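Local atomic coordinates of putative NAD dependent dehydrogenase (Micromonospora echinospora, PDB entry 6NOR), a protein that binds NAD in a Rossmann-type domain and is probably an oxidoreductase of the GFO/IDH/MocA family acting in gentamicin biosynthesis. Residues G193-V203 with G247-C255; A140-P149 with R309-V320. All coordinates share one frame; numbering follows the deposited sequence.

Overall arrangement
Two buried contacts, their centres about 18 Å apart, lie on the nicotinamide side of the NAD site. Contact 2 joins the loop after strand 139-141, an outermost strand of the parallel Rossmann sheet within this chain, to the start of helix 313-326. Contact 1 packs helices 194-197 and 199-209 against strand 246-252 of the mixed sheet, in the C-terminal domain. Along the chain it is nested inside the loop that contact 2 closes. The two meet at His201, whose ND1 lies 3.3 Å from Phe145 CD2 and whose ring also touches Asn144. The packing on the mixed sheet of the C-terminal domain is thus continuous with the walls of the cofactor pocket.

Contact 1 of 2, residues G193-V203 with G247-C255; sequences GALTDLGWHAV and GQCDVSWAC
Helix 199-203 runs nearly antiparallel to strand 247-252, their axes 157° apart and 8.3 Å at closest approach, while the short helix 194-197 sits over the strand's end. Trp253, the first residue beyond the strand, meets that short helix with its indole. The methyl of Ala194 stands almost exactly on the normal of its five-membered ring, CB 3.8 Å from the centroid in a CH-pi contact, and the backbone of Gly193 lies over the six-membered part, CA 3.5 Å from Trp253 CH2. At the indole's edge, Trp253 NE1 gives a hydrogen bond of 3.0 Å to the anti lone pair of Asp197 OD2, bent to 145° at the hydrogen. Asp197 extends away from its own backbone N (chi1 180°), which carries the carboxylate to that edge, turned well out of the ring plane; its other oxygen has a long, weak ion pair with Lys116, an NAD-binding residue.

Further along the strand, Val251 fills the middle of the contact: its CB meets Leu198 CB at 3.8 Å, CG1 packs against the Gly199 N, and CG2 lies against Ala194 O and beside Leu195 CD1. Cys249 ends the row, with CB 3.7 Å from Ala202 CB and SG alongside Val203 CG2. Replacing Trp253 with an alanine is likely to leave Asp197 OD2 without its indole donor and to open a gap beside Gly193 and Ala194. The contact is therefore apolar along the strand and polar at one end, where the indole N-H helps fix the rotation of a carboxylate about 4 Å from NAD.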
loop_
_atom_site.group_PDB
_atom_site.type_symbol
_atom_site.label_atom_id
_atom_site.label_comp_id
_atom_site.label_asym_id
_atom_site.label_seq_id
_atom_site.Cartn_x
_atom_site.Cartn_y
_atom_site.Cartn_z
ATOM N N GLY A 193 -20.758 -21.360 13.337
ATOM C CA GLY A 193 -19.340 -21.078 13.270
ATOM C C GLY A 193 -19.034 -19.676 12.800
ATOM O O GLY A 193 -19.664 -18.725 13.239
ATOM N N ALA A 194 -18.094 -19.572 11.866
ATOM C CA ALA A 194 -17.615 -18.292 11.344
ATOM C C ALA A 194 -18.733 -17.389 10.880
ATOM O O ALA A 194 -18.646 -16.177 10.998
ATOM C CB ALA A 194 -16.635 -18.521 10.186
ATOM N N LEU A 195 -19.781 -17.974 10.330
ATOM C CA LEU A 195 -20.901 -17.184 9.836
ATOM C C LEU A 195 -21.643 -16.511 10.976
ATOM O O LEU A 195 -22.183 -15.427 10.826
ATOM C CB LEU A 195 -21.857 -18.057 9.033
ATOM C CG LEU A 195 -22.653 -17.377 7.939
ATOM C CD1 LEU A 195 -21.725 -16.526 7.103
ATOM C CD2 LEU A 195 -23.333 -18.436 7.089
ATOM N N THR A 196 -21.656 -17.143 12.136
ATOM C CA THR A 196 -22.262 -16.517 13.292
ATOM C C THR A 196 -21.279 -15.582 13.978
ATOM O O THR A 196 -21.619 -14.483 14.375
ATOM C CB THR A 196 -22.740 -17.576 14.304
ATOM O OG1 THR A 196 -23.662 -18.441 13.654
ATOM C CG2 THR A 196 -23.411 -16.924 15.521
ATOM N N ASP A 197 -20.055 -16.054 14.139
ATOM C CA ASP A 197 -19.043 -15.367 14.936
ATOM C C ASP A 197 -18.557 -14.101 14.220
ATOM O O ASP A 197 -18.479 -13.050 14.819
ATOM C CB ASP A 197 -17.888 -16.328 15.216
ATOM C CG ASP A 197 -16.774 -15.709 16.036
ATOM O OD1 ASP A 197 -17.061 -14.945 16.975
ATOM O OD2 ASP A 197 -15.593 -15.987 15.735
ATOM N N LEU A 198 -18.239 -14.222 12.932
ATOM C CA LEU A 198 -17.696 -13.119 12.146
ATOM C C LEU A 198 -18.771 -12.529 11.253
ATOM O O LEU A 198 -18.789 -11.335 10.980
ATOM C CB LEU A 198 -16.510 -13.578 11.290
ATOM C CG LEU A 198 -15.374 -14.264 12.043
ATOM C CD1 LEU A 198 -14.300 -14.706 11.087
ATOM C CD2 LEU A 198 -14.778 -13.370 13.103
ATOM N N GLY A 199 -19.674 -13.389 10.807
ATOM C CA GLY A 199 -20.714 -12.985 9.894
ATOM C C GLY A 199 -21.653 -12.014 10.556
ATOM O O GLY A 199 -22.247 -11.200 9.879
ATOM N N TRP A 200 -21.797 -12.102 11.872
ATOM C CA TRP A 200 -22.558 -11.096 12.587
ATOM C C TRP A 200 -22.071 -9.694 12.228
ATOM O O TRP A 200 -22.857 -8.834 11.847
ATOM C CB TRP A 200 -22.472 -11.276 14.109
ATOM C CG TRP A 200 -23.270 -10.217 14.800
ATOM C CD1 TRP A 200 -22.894 -8.921 15.043
ATOM C CD2 TRP A 200 -24.598 -10.337 15.288
ATOM N NE1 TRP A 200 -23.902 -8.243 15.653
ATOM C CE2 TRP A 200 -24.961 -9.094 15.825
ATOM C CE3 TRP A 200 -25.515 -11.388 15.343
ATOM C CZ2 TRP A 200 -26.195 -8.865 16.393
ATOM C CZ3 TRP A 200 -26.733 -11.163 15.909
ATOM C CH2 TRP A 200 -27.068 -9.912 16.432
ATOM N N HIS A 201 -20.770 -9.470 12.368
ATOM C CA HIS A 201 -20.192 -8.170 12.076
ATOM C C HIS A 201 -20.266 -7.794 10.632
ATOM O O HIS A 201 -20.533 -6.650 10.293
ATOM C CB HIS A 201 -18.743 -8.141 12.485
ATOM C CG HIS A 201 -18.539 -8.239 13.949
ATOM N ND1 HIS A 201 -19.030 -7.297 14.821
ATOM C CD2 HIS A 201 -17.889 -9.151 14.704
ATOM C CE1 HIS A 201 -18.684 -7.618 16.050
ATOM N NE2 HIS A 201 -17.994 -8.741 16.005
ATOM N N ALA A 202 -19.995 -8.756 9.775
ATOM C CA ALA A 202 -19.952 -8.465 8.369
ATOM C C ALA A 202 -21.345 -8.010 7.923
ATOM O O ALA A 202 -21.482 -7.027 7.204
ATOM C CB ALA A 202 -19.475 -9.674 7.578
ATOM N N VAL A 203 -22.378 -8.701 8.393
ATOM C CA VAL A 203 -23.739 -8.359 7.982
ATOM C C VAL A 203 -24.156 -7.008 8.557
ATOM O O VAL A 203 -24.751 -6.209 7.866
ATOM C CB VAL A 203 -24.740 -9.439 8.387
ATOM C CG1 VAL A 203 -26.144 -8.955 8.142
ATOM C CG2 VAL A 203 -24.483 -10.709 7.578
ATOM N N GLY A 247 -24.773 -7.176 -1.731
ATOM C CA GLY A 247 -23.819 -7.249 -0.657
ATOM C C GLY A 247 -23.111 -8.585 -0.658
ATOM O O GLY A 247 -23.672 -9.608 -1.043
ATOM N N GLN A 248 -21.850 -8.564 -0.251
ATOM C CA GLN A 248 -21.100 -9.787 -0.036
ATOM C C GLN A 248 -20.500 -9.780 1.370
ATOM O O GLN A 248 -19.936 -8.784 1.804
ATOM C CB GLN A 248 -19.981 -9.940 -1.056
ATOM C CG GLN A 248 -20.365 -9.726 -2.484
ATOM C CD GLN A 248 -19.147 -9.590 -3.383
ATOM O OE1 GLN A 248 -18.152 -10.288 -3.206
ATOM N NE2 GLN A 248 -19.217 -8.676 -4.335
ATOM N N CYS A 249 -20.620 -10.895 2.071
ATOM C CA CYS A 249 -19.903 -11.083 3.323
ATOM C C CYS A 249 -19.036 -12.312 3.187
ATOM O O CYS A 249 -19.531 -13.411 2.970
ATOM C CB CYS A 249 -20.866 -11.227 4.489
ATOM S SG CYS A 249 -21.951 -9.812 4.602
ATOM N N ASP A 250 -17.733 -12.100 3.273
ATOM C CA ASP A 250 -16.741 -13.153 3.144
ATOM C C ASP A 250 -16.116 -13.331 4.525
ATOM O O ASP A 250 -15.459 -12.432 5.014
ATOM C CB ASP A 250 -15.709 -12.751 2.082
ATOM C CG ASP A 250 -14.654 -13.815 1.808
ATOM O OD1 ASP A 250 -14.356 -14.652 2.688
ATOM O OD2 ASP A 250 -14.079 -13.777 0.698
ATOM N N VAL A 251 -16.354 -14.463 5.175
ATOM C CA VAL A 251 -15.776 -14.683 6.496
ATOM C C VAL A 251 -15.055 -16.016 6.581
ATOM O O VAL A 251 -15.399 -16.962 5.906
ATOM C CB VAL A 251 -16.842 -14.615 7.606
ATOM C CG1 VAL A 251 -17.559 -13.247 7.590
ATOM C CG2 VAL A 251 -17.827 -15.785 7.502
ATOM N N SER A 252 -14.035 -16.086 7.418
ATOM C CA SER A 252 -13.228 -17.281 7.504
ATOM C C SER A 252 -12.505 -17.362 8.825
ATOM O O SER A 252 -12.029 -16.356 9.332
ATOM C CB SER A 252 -12.208 -17.325 6.366
ATOM O OG SER A 252 -11.373 -18.454 6.494
ATOM N N TRP A 253 -12.431 -18.579 9.355
ATOM C CA TRP A 253 -11.640 -18.923 10.530
ATOM C C TRP A 253 -10.327 -19.592 10.151
ATOM O O TRP A 253 -9.556 -19.965 11.009
ATOM C CB TRP A 253 -12.402 -19.876 11.433
ATOM C CG TRP A 253 -13.397 -19.282 12.375
ATOM C CD1 TRP A 253 -13.606 -17.959 12.664
ATOM C CD2 TRP A 253 -14.329 -20.012 13.153
ATOM N NE1 TRP A 253 -14.602 -17.829 13.589
ATOM C CE2 TRP A 253 -15.069 -19.078 13.906
ATOM C CE3 TRP A 253 -14.601 -21.373 13.305
ATOM C CZ2 TRP A 253 -16.066 -19.466 14.798
ATOM C CZ3 TRP A 253 -15.601 -21.755 14.184
ATOM C CH2 TRP A 253 -16.315 -20.808 14.920
ATOM N N ALA A 254 -10.078 -19.770 8.861
ATOM C CA ALA A 254 -8.928 -20.566 8.461
ATOM C C ALA A 254 -7.910 -19.733 7.711
ATOM O O ALA A 254 -7.144 -20.256 6.900
ATOM C CB ALA A 254 -9.372 -21.742 7.622
ATOM N N CYS A 255 -7.894 -18.436 7.995
ATOM C CA CYS A 255 -6.981 -17.529 7.320
ATOM C C CYS A 255 -5.763 -17.167 8.184
ATOM O O CYS A 255 -5.901 -16.593 9.258
ATOM C CB CYS A 255 -7.733 -16.265 6.918
ATOM S SG CYS A 255 -6.774 -15.110 5.912
#

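Contact 2 of 2, residues A140-P149 with R309-V320. With NAD (nicotinamide-adenine-dinucleotide), chain G.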
loop_
_atom_site.group_PDB
_atom_site.type_symbol
_atom_site.label_atom_id
_atom_site.label_comp_id
_atom_site.label_asym_id
_atom_site.label_seq_id
_atom_site.Cartn_x
_atom_site.Cartn_y
_atom_site.Cartn_z
ATOM N N ALA A 140 -28.913 -3.447 24.657
ATOM C CA ALA A 140 -27.925 -3.015 23.699
ATOM C C ALA A 140 -27.146 -4.229 23.294
ATOM O O ALA A 140 -27.060 -5.174 24.065
ATOM C CB ALA A 140 -27.017 -1.945 24.305
ATOM N N HIS A 141 -26.586 -4.226 22.087
ATOM C CA HIS A 141 -25.852 -5.402 21.620
ATOM C C HIS A 141 -24.451 -5.037 21.154
ATOM O O HIS A 141 -24.207 -3.926 20.696
ATOM C CB HIS A 141 -26.607 -6.118 20.501
ATOM C CG HIS A 141 -26.700 -5.325 19.235
ATOM N ND1 HIS A 141 -27.664 -4.363 19.029
ATOM C CD2 HIS A 141 -25.948 -5.348 18.109
ATOM C CE1 HIS A 141 -27.498 -3.822 17.836
ATOM N NE2 HIS A 141 -26.461 -4.399 17.257
ATOM N N GLY A 142 -23.537 -5.996 21.264
ATOM C CA GLY A 142 -22.130 -5.738 21.034
ATOM C C GLY A 142 -21.607 -5.737 19.609
ATOM O O GLY A 142 -20.570 -6.334 19.355
ATOM N N GLY A 143 -22.287 -5.058 18.685
ATOM C CA GLY A 143 -21.701 -4.799 17.377
ATOM C C GLY A 143 -20.746 -3.620 17.359
ATOM O O GLY A 143 -21.103 -2.540 16.927
ATOM N N ASN A 144 -19.524 -3.829 17.824
ATOM C CA ASN A 144 -18.584 -2.726 18.019
ATOM C C ASN A 144 -18.048 -2.052 16.762
ATOM O O ASN A 144 -17.728 -0.872 16.807
ATOM C CB ASN A 144 -17.392 -3.206 18.861
ATOM C CG ASN A 144 -16.811 -4.509 18.352
ATOM O OD1 ASN A 144 -17.426 -5.548 18.489
ATOM N ND2 ASN A 144 -15.641 -4.451 17.745
ATOM N N PHE A 145 -17.943 -2.761 15.644
ATOM C CA PHE A 145 -17.214 -2.179 14.525
ATOM C C PHE A 145 -17.966 -1.048 13.845
ATOM O O PHE A 145 -17.355 -0.228 13.164
ATOM C CB PHE A 145 -16.818 -3.255 13.501
ATOM C CG PHE A 145 -15.830 -4.251 14.046
ATOM C CD1 PHE A 145 -14.531 -3.878 14.298
ATOM C CD2 PHE A 145 -16.220 -5.543 14.347
ATOM C CE1 PHE A 145 -13.620 -4.786 14.821
ATOM C CE2 PHE A 145 -15.327 -6.450 14.877
ATOM C CZ PHE A 145 -14.025 -6.076 15.110
ATOM N N VAL A 146 -19.274 -0.951 14.047
ATOM C CA VAL A 146 -19.982 0.185 13.465
ATOM C C VAL A 146 -19.701 1.441 14.279
ATOM O O VAL A 146 -20.147 2.504 13.915
ATOM C CB VAL A 146 -21.510 -0.050 13.364
ATOM C CG1 VAL A 146 -21.812 -1.159 12.395
ATOM C CG2 VAL A 146 -22.110 -0.373 14.739
ATOM N N TYR A 147 -18.944 1.319 15.370
ATOM C CA TYR A 147 -18.542 2.496 16.149
ATOM C C TYR A 147 -17.065 2.809 15.976
ATOM O O TYR A 147 -16.555 3.761 16.554
ATOM C CB TYR A 147 -18.809 2.316 17.661
ATOM C CG TYR A 147 -20.229 2.032 18.066
ATOM C CD1 TYR A 147 -20.695 0.732 18.120
ATOM C CD2 TYR A 147 -21.091 3.052 18.465
ATOM C CE1 TYR A 147 -21.992 0.435 18.514
ATOM C CE2 TYR A 147 -22.410 2.765 18.870
ATOM C CZ TYR A 147 -22.843 1.442 18.882
ATOM O OH TYR A 147 -24.112 1.105 19.270
ATOM N N ALA A 148 -16.368 1.981 15.217
ATOM C CA ALA A 148 -14.957 2.195 14.963
ATOM C C ALA A 148 -14.759 3.497 14.195
ATOM O O ALA A 148 -15.349 3.700 13.146
ATOM C CB ALA A 148 -14.354 1.008 14.186
ATOM N N PRO A 149 -13.917 4.379 14.727
ATOM C CA PRO A 149 -13.662 5.732 14.220
ATOM C C PRO A 149 -13.389 5.758 12.711
ATOM O O PRO A 149 -13.925 6.591 11.978
ATOM C CB PRO A 149 -12.418 6.156 14.996
ATOM C CG PRO A 149 -12.442 5.331 16.227
ATOM C CD PRO A 149 -13.037 4.029 15.852
ATOM N N ARG A 309 -9.718 0.866 21.259
ATOM C CA ARG A 309 -10.387 2.049 20.753
ATOM C C ARG A 309 -10.649 1.980 19.247
ATOM O O ARG A 309 -11.712 2.346 18.768
ATOM C CB ARG A 309 -9.568 3.289 21.070
ATOM C CG ARG A 309 -10.291 4.581 20.797
ATOM C CD ARG A 309 -9.399 5.785 21.109
ATOM N NE ARG A 309 -10.214 6.987 21.113
ATOM C CZ ARG A 309 -10.604 7.632 20.020
ATOM N NH1 ARG A 309 -10.226 7.214 18.823
ATOM N NH2 ARG A 309 -11.369 8.706 20.124
ATOM N N ASN A 310 -9.675 1.503 18.494
ATOM C CA ASN A 310 -9.825 1.479 17.058
ATOM C C ASN A 310 -10.814 0.426 16.572
ATOM O O ASN A 310 -11.343 0.556 15.485
ATOM C CB ASN A 310 -8.470 1.293 16.398
ATOM C CG ASN A 310 -7.732 2.597 16.247
ATOM O OD1 ASN A 310 -8.352 3.630 16.114
ATOM N ND2 ASN A 310 -6.411 2.555 16.252
ATOM N N SER A 311 -11.102 -0.586 17.389
ATOM C CA SER A 311 -12.139 -1.561 17.038
ATOM C C SER A 311 -13.534 -1.079 17.393
ATOM O O SER A 311 -14.510 -1.743 17.074
ATOM C CB SER A 311 -11.910 -2.906 17.736
ATOM O OG SER A 311 -10.732 -3.555 17.292
ATOM N N GLY A 312 -13.624 0.056 18.080
ATOM C CA GLY A 312 -14.903 0.641 18.426
ATOM C C GLY A 312 -15.466 0.355 19.818
ATOM O O GLY A 312 -16.551 0.831 20.136
ATOM N N TYR A 313 -14.755 -0.410 20.646
ATOM C CA TYR A 313 -15.302 -0.816 21.942
ATOM C C TYR A 313 -15.546 0.373 22.860
ATOM O O TYR A 313 -16.540 0.412 23.585
ATOM C CB TYR A 313 -14.386 -1.797 22.649
ATOM C CG TYR A 313 -14.203 -3.082 21.919
ATOM C CD1 TYR A 313 -15.242 -3.983 21.797
ATOM C CD2 TYR A 313 -12.981 -3.407 21.353
ATOM C CE1 TYR A 313 -15.069 -5.155 21.121
ATOM C CE2 TYR A 313 -12.799 -4.571 20.686
ATOM C CZ TYR A 313 -13.841 -5.443 20.564
ATOM O OH TYR A 313 -13.635 -6.607 19.893
ATOM N N VAL A 314 -14.630 1.334 22.817
ATOM C CA VAL A 314 -14.693 2.507 23.668
ATOM C C VAL A 314 -15.920 3.360 23.313
ATOM O O VAL A 314 -16.682 3.745 24.181
ATOM C CB VAL A 314 -13.377 3.328 23.561
ATOM C CG1 VAL A 314 -13.488 4.655 24.268
ATOM C CG2 VAL A 314 -12.242 2.549 24.150
ATOM N N HIS A 315 -16.136 3.611 22.036
ATOM C CA HIS A 315 -17.266 4.424 21.594
ATOM C C HIS A 315 -18.613 3.744 21.834
ATOM O O HIS A 315 -19.571 4.385 22.230
ATOM C CB HIS A 315 -17.112 4.788 20.117
ATOM C CG HIS A 315 -16.009 5.764 19.868
ATOM N ND1 HIS A 315 -14.687 5.382 19.774
ATOM C CD2 HIS A 315 -16.025 7.113 19.754
ATOM C CE1 HIS A 315 -13.937 6.456 19.602
ATOM N NE2 HIS A 315 -14.724 7.517 19.584
ATOM N N GLN A 316 -18.662 2.443 21.595
ATOM C CA GLN A 316 -19.853 1.655 21.869
ATOM C C GLN A 316 -20.266 1.760 23.338
ATOM O O GLN A 316 -21.391 2.113 23.651
ATOM C CB GLN A 316 -19.607 0.203 21.504
ATOM C CG GLN A 316 -20.708 -0.734 21.898
ATOM C CD GLN A 316 -20.318 -2.161 21.619
ATOM O OE1 GLN A 316 -20.678 -2.722 20.589
ATOM N NE2 GLN A 316 -19.568 -2.754 22.530
ATOM N N ASP A 317 -19.333 1.461 24.229
ATOM C CA ASP A 317 -19.624 1.437 25.646
ATOM C C ASP A 317 -19.889 2.826 26.200
ATOM O O ASP A 317 -20.639 2.962 27.138
ATOM C CB ASP A 317 -18.500 0.753 26.397
ATOM C CG ASP A 317 -18.478 -0.739 26.135
ATOM O OD1 ASP A 317 -19.110 -1.154 25.143
ATOM O OD2 ASP A 317 -17.844 -1.487 26.908
ATOM N N ARG A 318 -19.326 3.857 25.593
ATOM C CA ARG A 318 -19.641 5.191 26.045
ATOM C C ARG A 318 -21.077 5.521 25.681
ATOM O O ARG A 318 -21.813 6.087 26.465
ATOM C CB ARG A 318 -18.702 6.233 25.456
ATOM C CG ARG A 318 -18.977 7.624 26.023
ATOM C CD ARG A 318 -18.206 8.706 25.303
ATOM N NE ARG A 318 -16.770 8.434 25.248
ATOM C CZ ARG A 318 -16.077 8.318 24.117
ATOM N NH1 ARG A 318 -16.691 8.444 22.946
ATOM N NH2 ARG A 318 -14.773 8.080 24.154
ATOM N N GLN A 319 -21.483 5.145 24.486
ATOM C CA GLN A 319 -22.834 5.428 24.060
ATOM C C GLN A 319 -23.875 4.581 24.784
ATOM O O GLN A 319 -24.999 5.020 24.973
ATOM C CB GLN A 319 -22.949 5.233 22.563
ATOM C CG GLN A 319 -22.232 6.322 21.836
ATOM C CD GLN A 319 -22.578 6.360 20.384
ATOM O OE1 GLN A 319 -23.718 6.085 19.994
ATOM N NE2 GLN A 319 -21.594 6.702 19.558
ATOM N N VAL A 320 -23.509 3.373 25.185
ATOM C CA VAL A 320 -24.419 2.558 25.971
ATOM C C VAL A 320 -24.645 3.161 27.368
ATOM O O VAL A 320 -25.769 3.291 27.828
ATOM C CB VAL A 320 -23.899 1.133 26.101
ATOM C CG1 VAL A 320 -24.672 0.397 27.147
ATOM C CG2 VAL A 320 -24.002 0.419 24.751
HETATM P PA NAD G . -14.380 -16.779 26.572
HETATM O O1A NAD G . -14.418 -18.318 26.419
HETATM O O2A NAD G . -13.011 -16.212 26.544
HETATM O O5B NAD G . -15.052 -16.382 27.933
HETATM C C5B NAD G . -16.320 -16.926 28.250
HETATM C C4B NAD G . -16.481 -16.747 29.783
HETATM O O4B NAD G . -17.714 -16.946 30.151
HETATM C C3B NAD G . -15.662 -17.804 30.489
HETATM O O3B NAD G . -14.941 -17.193 31.473
HETATM C C2B NAD G . -16.720 -18.768 31.091
HETATM O O2B NAD G . -16.175 -19.348 32.331
HETATM C C1B NAD G . -17.673 -17.973 31.365
HETATM N N9A NAD G . -18.977 -18.610 31.390
HETATM C C8A NAD G . -19.453 -19.646 30.671
HETATM N N7A NAD G . -20.747 -19.834 31.027
HETATM C C5A NAD G . -21.062 -18.928 31.955
HETATM C C6A NAD G . -22.209 -18.688 32.651
HETATM N N6A NAD G . -23.404 -19.365 32.550
HETATM N N1A NAD G . -22.263 -17.694 33.525
HETATM C C2A NAD G . -21.169 -16.926 33.754
HETATM N N3A NAD G . -20.026 -17.172 33.070
HETATM C C4A NAD G . -19.972 -18.162 32.172
HETATM O O3 NAD G . -15.244 -16.190 25.426
HETATM P PN NAD G . -15.229 -14.704 24.850
HETATM O O1N NAD G . -15.018 -13.644 25.880
HETATM O O2N NAD G . -14.195 -14.601 23.742
HETATM O O5D NAD G . -16.658 -14.490 24.221
HETATM C C5D NAD G . -17.773 -14.188 25.037
HETATM C C4D NAD G . -18.828 -13.443 24.194
HETATM O O4D NAD G . -18.355 -12.359 23.648
HETATM C C3D NAD G . -19.289 -14.330 23.000
HETATM O O3D NAD G . -20.583 -14.182 22.841
HETATM C C2D NAD G . -18.475 -13.793 21.803
HETATM O O2D NAD G . -19.207 -14.078 20.537
HETATM C C1D NAD G . -18.387 -12.515 22.045
HETATM N N1N NAD G . -17.209 -11.927 21.481
HETATM C C2N NAD G . -17.311 -10.668 20.899
HETATM C C3N NAD G . -16.197 -10.045 20.333
HETATM C C7N NAD G . -16.401 -8.663 19.689
HETATM O O7N NAD G . -15.516 -8.137 19.124
HETATM N N7N NAD G . -17.680 -8.045 19.759
HETATM C C4N NAD G . -14.965 -10.658 20.322
HETATM C C5N NAD G . -14.852 -11.917 20.913
HETATM C C6N NAD G . -15.985 -12.551 21.492
HETATM O O HOH W 1 -18.574 -5.465 21.628
#
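N7N of the NAD carboxamide donates a hydrogen bond of 2.8 Å to Asn144 OD1, and ND2 of the same asparagine donates to Ser311 O at 3.0 Å, nearly straight at 166°, the donor standing above the carbonyl plane. The Asn144 amide lies stacked on the ring of Tyr313, the planes 20° apart and Asn144 CG 3.3 Å from Tyr313 CE1; a chi1 of 49° on Asn144 turns the amide onto that ring, where it reaches both the carboxamide and Ser311 O. Tyr313 OH in turn donates to NAD O7N at 2.5 Å, unusually short and of doubtful exact length, so the two residues hold both polar atoms of the carboxamide. On the other side of Asn144, ND2 sits over the centre of the Phe145 ring.

Gly312, closing a Schellman motif at the N-cap position of helix 313-326, passes close to this loop, its CA 3.6 Å from Asn144 O in a CA-H...O contact. Tyr147 lies against the helix, with Gln316 CA over the centre of its ring and 3.8 Å from the centroid in a CH-pi contact, and Gln319 OE1 at the ring's edge. Gln316 reaches back along an extended chain: NE2 bonds Asp317 OD1 and a water that lies 3.1 Å from Gly142 O. Pro149 CG touches His315 CE1 at 3.9 Å and lies near the guanidinium of Arg309, which forms a salt bridge to Glu306 of the third subunit. With residues 169 positions apart holding its two ends, the junction probably helps fix how the carboxamide, and with it the nicotinamide, is turned in the pocket.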